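Local coordinates for protein oligogalacturonate lyase (Yersinia enterocolitica subsp. enterocolitica, PDB 3PE7) that cleaves short pectin-derived oligogalacturonates in the cytoplasm by beta-elimination, using a seven-bladed beta-propeller that binds manganese and calcium, at residues Thr202-His207 and Glu243-Asp248. Sequence-based numbering, arbitrary orientation.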
loop_
_atom_site.group_PDB
_atom_site.type_symbol
_atom_site.label_atom_id
_atom_site.label_comp_id
_atom_site.label_asym_id
_atom_site.label_seq_id
_atom_site.Cartn_x
_atom_site.Cartn_y
_atom_site.Cartn_z
ATOM N N THR A 202 -12.689 14.565 4.223
ATOM C CA THR A 202 -12.702 13.932 2.906
ATOM C C THR A 202 -12.180 12.486 2.953
ATOM O O THR A 202 -11.059 12.237 3.389
ATOM C CB THR A 202 -11.873 14.738 1.886
ATOM O OG1 THR A 202 -12.389 16.077 1.811
ATOM C CG2 THR A 202 -11.967 14.133 0.494
ATOM N N VAL A 203 -13.012 11.554 2.495
ATOM C CA VAL A 203 -12.601 10.152 2.365
ATOM C C VAL A 203 -12.739 9.702 0.914
ATOM O O VAL A 203 -13.813 9.845 0.302
ATOM C CB VAL A 203 -13.450 9.227 3.298
ATOM C CG1 VAL A 203 -13.012 7.745 3.173
ATOM C CG2 VAL A 203 -13.363 9.700 4.755
ATOM N N ALA A 204 -11.646 9.178 0.343
ATOM C CA ALA A 204 -11.700 8.597 -0.984
ATOM C C ALA A 204 -11.969 7.116 -0.805
ATOM O O ALA A 204 -11.590 6.543 0.209
ATOM C CB ALA A 204 -10.378 8.816 -1.745
ATOM N N PHE A 205 -12.647 6.518 -1.780
ATOM C CA PHE A 205 -12.878 5.053 -1.795
ATOM C C PHE A 205 -13.189 4.640 -3.216
ATOM O O PHE A 205 -13.386 5.485 -4.086
ATOM C CB PHE A 205 -14.025 4.635 -0.847
ATOM C CG PHE A 205 -15.385 5.139 -1.272
ATOM C CD1 PHE A 205 -16.285 4.297 -1.926
ATOM C CD2 PHE A 205 -15.782 6.452 -0.998
ATOM C CE1 PHE A 205 -17.532 4.761 -2.316
ATOM C CE2 PHE A 205 -17.039 6.911 -1.394
ATOM C CZ PHE A 205 -17.911 6.063 -2.048
ATOM N N CYS A 206 -13.209 3.334 -3.476
ATOM C CA CYS A 206 -13.449 2.862 -4.838
ATOM C C CYS A 206 -14.651 1.938 -4.969
ATOM O O CYS A 206 -15.129 1.345 -3.991
ATOM C CB CYS A 206 -12.202 2.161 -5.419
ATOM S SG CYS A 206 -11.802 0.526 -4.707
ATOM N N HIS A 207 -15.117 1.824 -6.205
ATOM C CA HIS A 207 -15.976 0.707 -6.593
ATOM C C HIS A 207 -15.029 -0.344 -7.128
ATOM O O HIS A 207 -14.425 -0.164 -8.194
ATOM C CB HIS A 207 -16.986 1.142 -7.646
ATOM C CG HIS A 207 -18.077 2.020 -7.108
ATOM N ND1 HIS A 207 -19.126 2.460 -7.890
ATOM C CD2 HIS A 207 -18.282 2.542 -5.875
ATOM C CE1 HIS A 207 -19.932 3.211 -7.159
ATOM N NE2 HIS A 207 -19.434 3.294 -5.939
ATOM N N GLU A 243 -5.177 4.493 -7.733
ATOM C CA GLU A 243 -5.400 5.783 -7.068
ATOM C C GLU A 243 -4.722 5.828 -5.695
ATOM O O GLU A 243 -4.654 4.829 -4.969
ATOM C CB GLU A 243 -6.901 6.143 -6.972
ATOM C CG GLU A 243 -7.699 5.384 -5.892
ATOM C CD GLU A 243 -8.085 3.969 -6.307
ATOM O OE1 GLU A 243 -7.908 3.608 -7.506
ATOM O OE2 GLU A 243 -8.566 3.209 -5.423
ATOM N N PHE A 244 -4.175 6.995 -5.372
ATOM C CA PHE A 244 -3.595 7.234 -4.057
ATOM C C PHE A 244 -3.609 8.734 -3.767
ATOM O O PHE A 244 -3.667 9.552 -4.694
ATOM C CB PHE A 244 -2.170 6.664 -3.915
ATOM C CG PHE A 244 -1.131 7.357 -4.756
ATOM C CD1 PHE A 244 -0.270 8.312 -4.186
ATOM C CD2 PHE A 244 -0.999 7.063 -6.111
ATOM C CE1 PHE A 244 0.708 8.952 -4.970
ATOM C CE2 PHE A 244 -0.028 7.675 -6.895
ATOM C CZ PHE A 244 0.835 8.627 -6.322
ATOM N N TRP A 245 -3.595 9.082 -2.483
ATOM C CA TRP A 245 -3.401 10.465 -2.061
ATOM C C TRP A 245 -1.918 10.820 -2.094
ATOM O O TRP A 245 -1.090 10.097 -1.531
ATOM C CB TRP A 245 -3.889 10.680 -0.618
ATOM C CG TRP A 245 -5.403 10.706 -0.444
ATOM C CD1 TRP A 245 -6.170 9.788 0.249
ATOM C CD2 TRP A 245 -6.309 11.676 -0.963
ATOM N NE1 TRP A 245 -7.501 10.153 0.199
ATOM C CE2 TRP A 245 -7.615 11.295 -0.554
ATOM C CE3 TRP A 245 -6.148 12.841 -1.728
ATOM C CZ2 TRP A 245 -8.749 12.048 -0.873
ATOM C CZ3 TRP A 245 -7.283 13.598 -2.054
ATOM C CH2 TRP A 245 -8.570 13.184 -1.637
ATOM N N VAL A 246 -1.579 11.949 -2.718
ATOM C CA VAL A 246 -0.254 12.540 -2.433
ATOM C C VAL A 246 -0.204 12.720 -0.911
ATOM O O VAL A 246 -1.190 13.151 -0.315
ATOM C CB VAL A 246 -0.058 13.896 -3.145
ATOM C CG1 VAL A 246 1.388 14.407 -2.969
ATOM C CG2 VAL A 246 -0.369 13.766 -4.632
ATOM N N PRO A 247 0.921 12.356 -0.269
ATOM C CA PRO A 247 0.949 12.349 1.215
ATOM C C PRO A 247 0.701 13.689 1.873
ATOM O O PRO A 247 0.268 13.706 3.020
ATOM C CB PRO A 247 2.345 11.816 1.552
ATOM C CG PRO A 247 2.694 10.922 0.371
ATOM C CD PRO A 247 2.059 11.623 -0.850
ATOM N N ASP A 248 0.940 14.781 1.159
ATOM C CA ASP A 248 0.583 16.112 1.700
ATOM C C ASP A 248 -0.908 16.440 1.561
ATOM O O ASP A 248 -1.355 17.473 2.057
ATOM C CB ASP A 248 1.473 17.222 1.114
ATOM C CG ASP A 248 1.222 17.487 -0.377
ATOM O OD1 ASP A 248 0.344 16.854 -1.013
ATOM O OD2 ASP A 248 1.928 18.379 -0.909
#
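The carboxylate of Glu243 is gripped at both oxygens where it comes up against Cys206: OE1 forms a salt bridge with Arg217, while OE2 is hydrogen-bonded to ND1 of His192 and also lies 3.8 Å from Cys206 CB. Two partners on different oxygens should hold the group against rotation. Glutamate suits the place because its chain is long enough to carry a carboxylate across the gap between sheets; the chain bends at chi2 (-79°), which brings OE2 up to Cys206. The small side chain of the cysteine, meeting the carboxylate through CB, leaves room for it.

The two strands belong to successive blades of the seven-bladed propeller: 202-207 is the second strand of its four-stranded sheet, and 238-245 is the innermost strand of the next. They face one another as layers, nearly antiparallel at 169°, with their axes 8.8 Å apart, too far for backbone pairing, so side chains fill the space.

The largest share of that filling comes from Trp245. Its indole reaches across to Ala204, whose CB lies 3.7 Å from both NE1 and CZ2; alanine's single methyl lets the broad ring lie close to the strand. Thr202 CG2 lies 4.1 Å from both CZ2 and CH2 of Trp245, the two side chains crossing at about a right angle. The threonine's first torsion (chi1 -57°) swings OG1 the other way, to Asp199, and leaves the methyl to the indole. The buried indole N-H is satisfied by the carbonyl O of Ile194, on strand 190-196, the innermost of the blade that holds 202-207, which ties the tryptophan to the neighbouring blade by a polar bond as well as by packing, while Leu220 of strand 218-222 touches both Trp245 and Ala204.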